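Local coordinates for alpha-actinin-like protein 1 (Schizosaccharomyces pombe, PDB 5BVR), which binds actin filaments and helps to form and organise the contractile actin ring in cytokinesis, this chain being its N-terminal actin-binding domain of paired calponin-homology domains, at residues A[66-69]-A[70-74]; A[93-97]-A[98-102]. One frame throughout, in Å; residues are numbered along the deposited sequence. Where two conformers were deposited one is given.

Both contacts belong to the first calponin-homology domain, on the same side of the chain's centre, and contact 1 closes before contact 2 opens. Contact 1 (66-69 with 70-74) is the first turns of helix 67-83; contact 2 (93-97 with 98-102) runs from the short helix 93-97 into the start of helix 101-117 and lies wholly within the actin-binding region. Their centres lie about 12 Å apart. A salt bridge from Arg67 NH1 to Asp98 OD1, 2.9 Å long, joins them, and Val74 packs its CG1 against Ile96 CD1 at 3.5 Å. The opening of helix 67-83 thus lies directly against part of the actin-binding region.

Contact 1 (A[66-69]-A[70-74]); sequences MRVH and RLENV
Leu71 N donates to Arg67 O over 3.0 Å in a nearly straight bond (N-H...O 176°), and Glu72 N to Val68 O and Asn73 N to His69 O, each also 3.0 Å, continue the i to i+4 pattern. Arg70 N reaches Met66 O only weakly, at 3.3 Å. These bonds build the first turns of helix 67-83 in the first calponin-homology domain, with Met66 as N-cap residue. Arg70 bends at its third torsion (chi3 -69°), which folds the guanidinium back over the start of the helix. One face of that group lies on Arg67 CA, NH2 standing 3.6 Å from it, while NH1 is bonded to the carbonyl oxygens of Pro64 and Arg65. With alanine in place of Arg70, those two carbonyls would probably lose their guanidinium donor and the backbone at Arg67 its cover. On another side of the helix, Glu72 runs beside His69, both pointing the same way, and its OE1 meets the ring edge near the ring plane, 3.3 Å from CD2; the two planes are 69° apart. Asn61 ND2 bonds to both Glu72 OE1 and His69 O. Val68 CG1 covers one face of the imidazole, and Val68 CG2 lies 4.0 Å from Glu72 OE2. Farther round, Leu71 CD1 packs against Arg67 CG at 4.0 Å, and Leu71 also touches Pro93 and Val97 of helix 93-97.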
ATOM      1  N   MET A  66      -5.285   5.192 -30.715  1.00 30.13           N
ATOM      2  CA  MET A  66      -4.005   5.363 -31.389  0.54 29.69           C
ATOM      3  C   MET A  66      -2.880   5.537 -30.383  1.00 26.02           C
ATOM      4  O   MET A  66      -3.076   6.175 -29.336  1.00 24.49           O
ATOM      5  CB  MET A  66      -4.048   6.616 -32.255  0.54 29.93           C
ATOM      6  CG  MET A  66      -4.986   6.545 -33.452  0.54 34.98           C
ATOM      7  SD  MET A  66      -5.091   8.149 -34.279  0.54 38.89           S
ATOM      8  CE  MET A  66      -6.597   8.795 -33.597  0.54 34.12           C
ATOM      9  N   ARG A  67      -1.707   4.994 -30.701  1.00 25.30           N
ATOM     10  CA  ARG A  67      -0.550   5.100 -29.809  1.00 23.41           C
ATOM     11  C   ARG A  67      -0.239   6.547 -29.403  1.00 19.34           C
ATOM     12  O   ARG A  67       0.091   6.783 -28.232  1.00 19.89           O
ATOM     13  CB  ARG A  67       0.686   4.440 -30.424  1.00 24.82           C
ATOM     14  CG  ARG A  67       1.903   4.406 -29.513  1.00 22.22           C
ATOM     15  CD  ARG A  67       3.094   3.711 -30.178  1.00 22.10           C
ATOM     16  NE  ARG A  67       4.272   3.692 -29.316  1.00 20.01           N
ATOM     17  CZ  ARG A  67       4.510   2.783 -28.366  1.00 20.83           C
ATOM     18  NH1 ARG A  67       3.663   1.777 -28.159  1.00 24.09           N
ATOM     19  NH2 ARG A  67       5.621   2.873 -27.664  1.00 22.56           N
ATOM     20  N   VAL A  68      -0.375   7.507 -30.319  1.00 21.92           N
ATOM     21  CA  VAL A  68      -0.044   8.891 -30.004  1.00 18.87           C
ATOM     22  C   VAL A  68      -0.858   9.392 -28.799  1.00 20.82           C
ATOM     23  O   VAL A  68      -0.362  10.146 -27.972  1.00 19.48           O
ATOM     24  CB  VAL A  68      -0.235   9.831 -31.238  1.00 21.51           C
ATOM     25  CG1 VAL A  68      -1.664   9.804 -31.742  1.00 21.47           C
ATOM     26  CG2 VAL A  68       0.185  11.254 -30.915  1.00 22.17           C
ATOM     27  N   HIS A  69      -2.101   8.951 -28.705  1.00 20.84           N
ATOM     28  CA  HIS A  69      -2.990   9.418 -27.638  1.00 20.57           C
ATOM     29  C   HIS A  69      -2.732   8.715 -26.319  1.00 20.90           C
ATOM     30  O   HIS A  69      -2.950   9.294 -25.262  1.00 20.84           O
ATOM     31  CB  HIS A  69      -4.430   9.284 -28.089  1.00 24.43           C
ATOM     32  CG  HIS A  69      -4.744  10.191 -29.236  1.00 30.22           C
ATOM     33  ND1 HIS A  69      -5.430   9.786 -30.360  1.00 36.12           N
ATOM     34  CD2 HIS A  69      -4.402  11.483 -29.446  1.00 25.55           C
ATOM     35  CE1 HIS A  69      -5.522  10.800 -31.203  1.00 37.32           C
ATOM     36  NE2 HIS A  69      -4.906  11.843 -30.674  1.00 33.74           N
ATOM     37  N   ARG A  70      -2.237   7.482 -26.372  1.00 20.05           N
ATOM     38  CA  ARG A  70      -1.845   6.790 -25.149  1.00 18.30           C
ATOM     39  C   ARG A  70      -0.611   7.466 -24.590  1.00 19.50           C
ATOM     40  O   ARG A  70      -0.518   7.713 -23.388  1.00 18.68           O
ATOM     41  CB  ARG A  70      -1.603   5.295 -25.423  1.00 20.69           C
ATOM     42  CG  ARG A  70      -2.870   4.570 -25.897  1.00 24.35           C
ATOM     43  CD  ARG A  70      -2.780   3.039 -25.892  1.00 30.45           C
ATOM     44  NE  ARG A  70      -1.874   2.500 -26.892  1.00 41.87           N
ATOM     45  CZ  ARG A  70      -2.215   2.225 -28.150  1.00 49.70           C
ATOM     46  NH1 ARG A  70      -3.449   2.458 -28.584  1.00 53.66           N
ATOM     47  NH2 ARG A  70      -1.309   1.721 -28.985  1.00 43.91           N
ATOM     48  N   LEU A  71       0.358   7.757 -25.449  1.00 19.16           N
ATOM     49  CA  LEU A  71       1.531   8.485 -25.020  1.00 16.24           C
ATOM     50  C   LEU A  71       1.148   9.848 -24.439  1.00 15.26           C
ATOM     51  O   LEU A  71       1.669  10.237 -23.401  1.00 18.19           O
ATOM     52  CB  LEU A  71       2.529   8.654 -26.159  1.00 17.43           C
ATOM     53  CG  LEU A  71       3.216   7.360 -26.618  1.00 18.25           C
ATOM     54  CD1 LEU A  71       3.883   7.579 -27.970  1.00 18.46           C
ATOM     55  CD2 LEU A  71       4.248   6.864 -25.611  1.00 18.34           C
ATOM     56  N   GLU A  72       0.209  10.549 -25.068  1.00 17.43           N
ATOM     57  CA  GLU A  72      -0.229  11.841 -24.549  1.00 16.91           C
ATOM     58  C   GLU A  72      -0.787  11.703 -23.139  1.00 16.98           C
ATOM     59  O   GLU A  72      -0.459  12.502 -22.248  1.00 20.48           O
ATOM     60  CB  GLU A  72      -1.296  12.478 -25.456  1.00 18.87           C
ATOM     61  CG  GLU A  72      -0.779  13.113 -26.721  1.00 28.67           C
ATOM     62  CD  GLU A  72      -1.910  13.615 -27.598  1.00 32.48           C
ATOM     63  OE1 GLU A  72      -3.083  13.532 -27.175  1.00 30.55           O
ATOM     64  OE2 GLU A  72      -1.623  14.071 -28.715  1.00 33.68           O
ATOM     65  N   ASN A  73      -1.640  10.701 -22.941  1.00 18.20           N
ATOM     66  CA  ASN A  73      -2.231  10.468 -21.623  1.00 17.14           C
ATOM     67  C   ASN A  73      -1.167  10.162 -20.592  1.00 17.25           C
ATOM     68  O   ASN A  73      -1.159  10.741 -19.511  1.00 17.55           O
ATOM     69  CB  ASN A  73      -3.262   9.328 -21.620  1.00 18.44           C
ATOM     70  CG  ASN A  73      -4.581   9.706 -22.289  1.00 19.35           C
ATOM     71  OD1 ASN A  73      -4.839  10.872 -22.591  1.00 20.72           O
ATOM     72  ND2 ASN A  73      -5.429   8.717 -22.484  1.00 21.89           N
ATOM     73  N   VAL A  74      -0.255   9.260 -20.920  1.00 16.92           N
ATOM     74  CA  VAL A  74       0.745   8.893 -19.945  1.00 15.84           C
ATOM     75  C   VAL A  74       1.658  10.086 -19.632  1.00 16.27           C
ATOM     76  O   VAL A  74       2.036  10.301 -18.473  1.00 16.62           O
ATOM     77  CB  VAL A  74       1.555   7.675 -20.425  1.00 16.05           C
ATOM     78  CG1 VAL A  74       2.700   7.408 -19.490  1.00 15.51           C
ATOM     79  CG2 VAL A  74       0.677   6.451 -20.502  1.00 17.70           C
TER

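Contact 2 (A[93-97]-A[98-102]); sequences PADIV and DGNLK
Asn100 has its CG anti to the backbone N (chi1 -172°), while Asp95 holds its own CG beside the backbone N (chi1 -64°); with these torsions both polar ends reach the same water. The water donates to Asp95 OD1 at 2.7 Å and accepts from Asn100 ND2 at 2.8 Å, bridging the last turn of one helix to the N-cap of the next. Each side chain keeps a second bond: Asp95 OD2 takes the N-H of Gly92, and Asn100 OD1 caps Leu103 N. Nearer the backbone, Asn100 CB rests 3.3 Å from Asp95 O. That same carbonyl oxygen accepts Asn100 N at 2.9 Å, with the donor nearly in line with the C=O bond (169°). Gly99 N turns to Ile96 O at 3.1 Å, approaching from above the carbonyl plane. The two bonds form a Schellman motif that ends helix 93-97, with Gly99 as the C-prime residue at positive phi. One residue earlier, Asp98 N bonds to Ala94 O at 2.8 Å, and Asp98 CB sits against that oxygen. The Asp98 carboxylate lies alongside the helix end, with OD2 4.1 Å from Ala94 CB. Val97 CG1 comes within 4.0 Å of Asp98 OD1, the oxygen that Arg67 of helix 67-83 holds by a salt bridge. Ser40 OG bonds to Val97 O. The buried Ile96 reaches Val74 and Leu78 of helix 67-83 and Leu107 of helix 101-117, so the short helix packs against both.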
ATOM      1  N   PRO A  93       7.085   7.974 -21.040  1.00 18.30           N
ATOM      2  CA  PRO A  93       5.747   7.484 -21.393  1.00 18.61           C
ATOM      3  C   PRO A  93       5.726   6.117 -22.078  1.00 19.18           C
ATOM      4  O   PRO A  93       4.830   5.324 -21.800  1.00 19.42           O
ATOM      5  CB  PRO A  93       5.218   8.578 -22.320  1.00 20.86           C
ATOM      6  CG  PRO A  93       5.881   9.799 -21.801  1.00 22.49           C
ATOM      7  CD  PRO A  93       7.280   9.375 -21.456  1.00 22.09           C
ATOM      8  N   ALA A  94       6.674   5.861 -22.974  1.00 18.81           N
ATOM      9  CA  ALA A  94       6.677   4.603 -23.700  1.00 18.01           C
ATOM     10  C   ALA A  94       6.924   3.420 -22.763  1.00 17.08           C
ATOM     11  O   ALA A  94       6.452   2.306 -23.031  1.00 18.74           O
ATOM     12  CB  ALA A  94       7.712   4.622 -24.838  1.00 18.21           C
ATOM     13  N   ASP A  95       7.623   3.651 -21.652  1.00 19.55           N
ATOM     14  CA  ASP A  95       7.855   2.570 -20.698  1.00 18.80           C
ATOM     15  C   ASP A  95       6.541   2.067 -20.115  1.00 19.12           C
ATOM     16  O   ASP A  95       6.390   0.880 -19.785  1.00 20.71           O
ATOM     17  CB  ASP A  95       8.772   3.039 -19.575  1.00 18.19           C
ATOM     18  CG  ASP A  95      10.161   3.408 -20.066  1.00 19.76           C
ATOM     19  OD1 ASP A  95      10.744   2.622 -20.859  1.00 22.79           O
ATOM     20  OD2 ASP A  95      10.666   4.475 -19.663  1.00 24.08           O
ATOM     21  N   ILE A  96       5.587   2.981 -19.951  1.00 18.07           N
ATOM     22  CA  ILE A  96       4.278   2.624 -19.432  1.00 17.46           C
ATOM     23  C   ILE A  96       3.391   2.064 -20.547  1.00 18.39           C
ATOM     24  O   ILE A  96       2.769   1.019 -20.380  1.00 18.68           O
ATOM     25  CB  ILE A  96       3.620   3.815 -18.689  1.00 18.18           C
ATOM     26  CG1 ILE A  96       4.505   4.223 -17.496  1.00 26.06           C
ATOM     27  CG2 ILE A  96       2.237   3.453 -18.227  1.00 18.57           C
ATOM     28  CD1 ILE A  96       4.143   5.540 -16.876  1.00 34.43           C
ATOM     29  N   VAL A  97       3.346   2.760 -21.684  1.00 18.11           N
ATOM     30  CA  VAL A  97       2.549   2.303 -22.823  1.00 18.60           C
ATOM     31  C   VAL A  97       2.937   0.875 -23.218  1.00 21.61           C
ATOM     32  O   VAL A  97       2.059   0.064 -23.515  1.00 22.70           O
ATOM     33  CB  VAL A  97       2.657   3.272 -24.023  1.00 19.16           C
ATOM     34  CG1 VAL A  97       1.957   2.704 -25.282  1.00 20.26           C
ATOM     35  CG2 VAL A  97       2.090   4.629 -23.636  1.00 19.83           C
ATOM     36  N   ASP A  98       4.235   0.557 -23.151  1.00 20.20           N
ATOM     37  CA  ASP A  98       4.741  -0.760 -23.550  1.00 20.66           C
ATOM     38  C   ASP A  98       4.902  -1.757 -22.411  1.00 20.37           C
ATOM     39  O   ASP A  98       5.442  -2.851 -22.619  1.00 22.92           O
ATOM     40  CB  ASP A  98       6.052  -0.581 -24.301  1.00 20.67           C
ATOM     41  CG  ASP A  98       5.863   0.118 -25.636  1.00 23.60           C
ATOM     42  OD1 ASP A  98       4.771  -0.015 -26.221  1.00 23.91           O
ATOM     43  OD2 ASP A  98       6.823   0.768 -26.062  1.00 26.76           O
ATOM     44  N   GLY A  99       4.425  -1.402 -21.219  1.00 19.65           N
ATOM     45  CA  GLY A  99       4.295  -2.382 -20.154  1.00 22.15           C
ATOM     46  C   GLY A  99       5.580  -2.858 -19.515  1.00 21.85           C
ATOM     47  O   GLY A  99       5.715  -4.048 -19.225  1.00 22.96           O
ATOM     48  N   ASN A 100       6.522  -1.955 -19.295  1.00 18.95           N
ATOM     49  CA  ASN A 100       7.721  -2.283 -18.538  1.00 18.73           C
ATOM     50  C   ASN A 100       7.327  -2.448 -17.065  1.00 18.39           C
ATOM     51  O   ASN A 100       7.200  -1.467 -16.334  1.00 18.20           O
ATOM     52  CB  ASN A 100       8.775  -1.192 -18.703  1.00 18.60           C
ATOM     53  CG  ASN A 100      10.112  -1.570 -18.084  1.00 20.06           C
ATOM     54  OD1 ASN A 100      10.183  -2.121 -16.979  1.00 20.94           O
ATOM     55  ND2 ASN A 100      11.188  -1.300 -18.821  1.00 22.45           N
ATOM     56  N   LEU A 101       7.111  -3.691 -16.639  1.00 18.86           N
ATOM     57  CA  LEU A 101       6.599  -3.963 -15.297  1.00 18.62           C
ATOM     58  C   LEU A 101       7.534  -3.436 -14.207  1.00 17.06           C
ATOM     59  O   LEU A 101       7.074  -2.857 -13.221  1.00 17.13           O
ATOM     60  CB  LEU A 101       6.313  -5.455 -15.116  1.00 18.84           C
ATOM     61  CG  LEU A 101       5.706  -5.792 -13.752  1.00 22.53           C
ATOM     62  CD1 LEU A 101       4.339  -5.145 -13.522  1.00 22.19           C
ATOM     63  CD2 LEU A 101       5.619  -7.295 -13.661  1.00 24.09           C
ATOM     64  N   LYS A 102       8.843  -3.603 -14.355  1.00 20.09           N
ATOM     65  CA  LYS A 102       9.770  -3.109 -13.340  1.00 20.07           C
ATOM     66  C   LYS A 102       9.594  -1.609 -13.114  1.00 18.77           C
ATOM     67  O   LYS A 102       9.503  -1.135 -11.971  1.00 17.69           O
ATOM     68  CB  LYS A 102      11.213  -3.391 -13.749  1.00 23.32           C
ATOM     69  CG  LYS A 102      12.236  -2.956 -12.710  1.00 25.17           C
ATOM     70  CD  LYS A 102      13.637  -3.028 -13.285  1.00 37.88           C
ATOM     71  CE  LYS A 102      14.672  -2.590 -12.274  1.00 45.88           C
ATOM     72  NZ  LYS A 102      14.747  -3.543 -11.136  1.00 55.75           N
TER
HETATM   73  O   HOH W   1      10.769   0.005 -21.301  1.00 28.15           O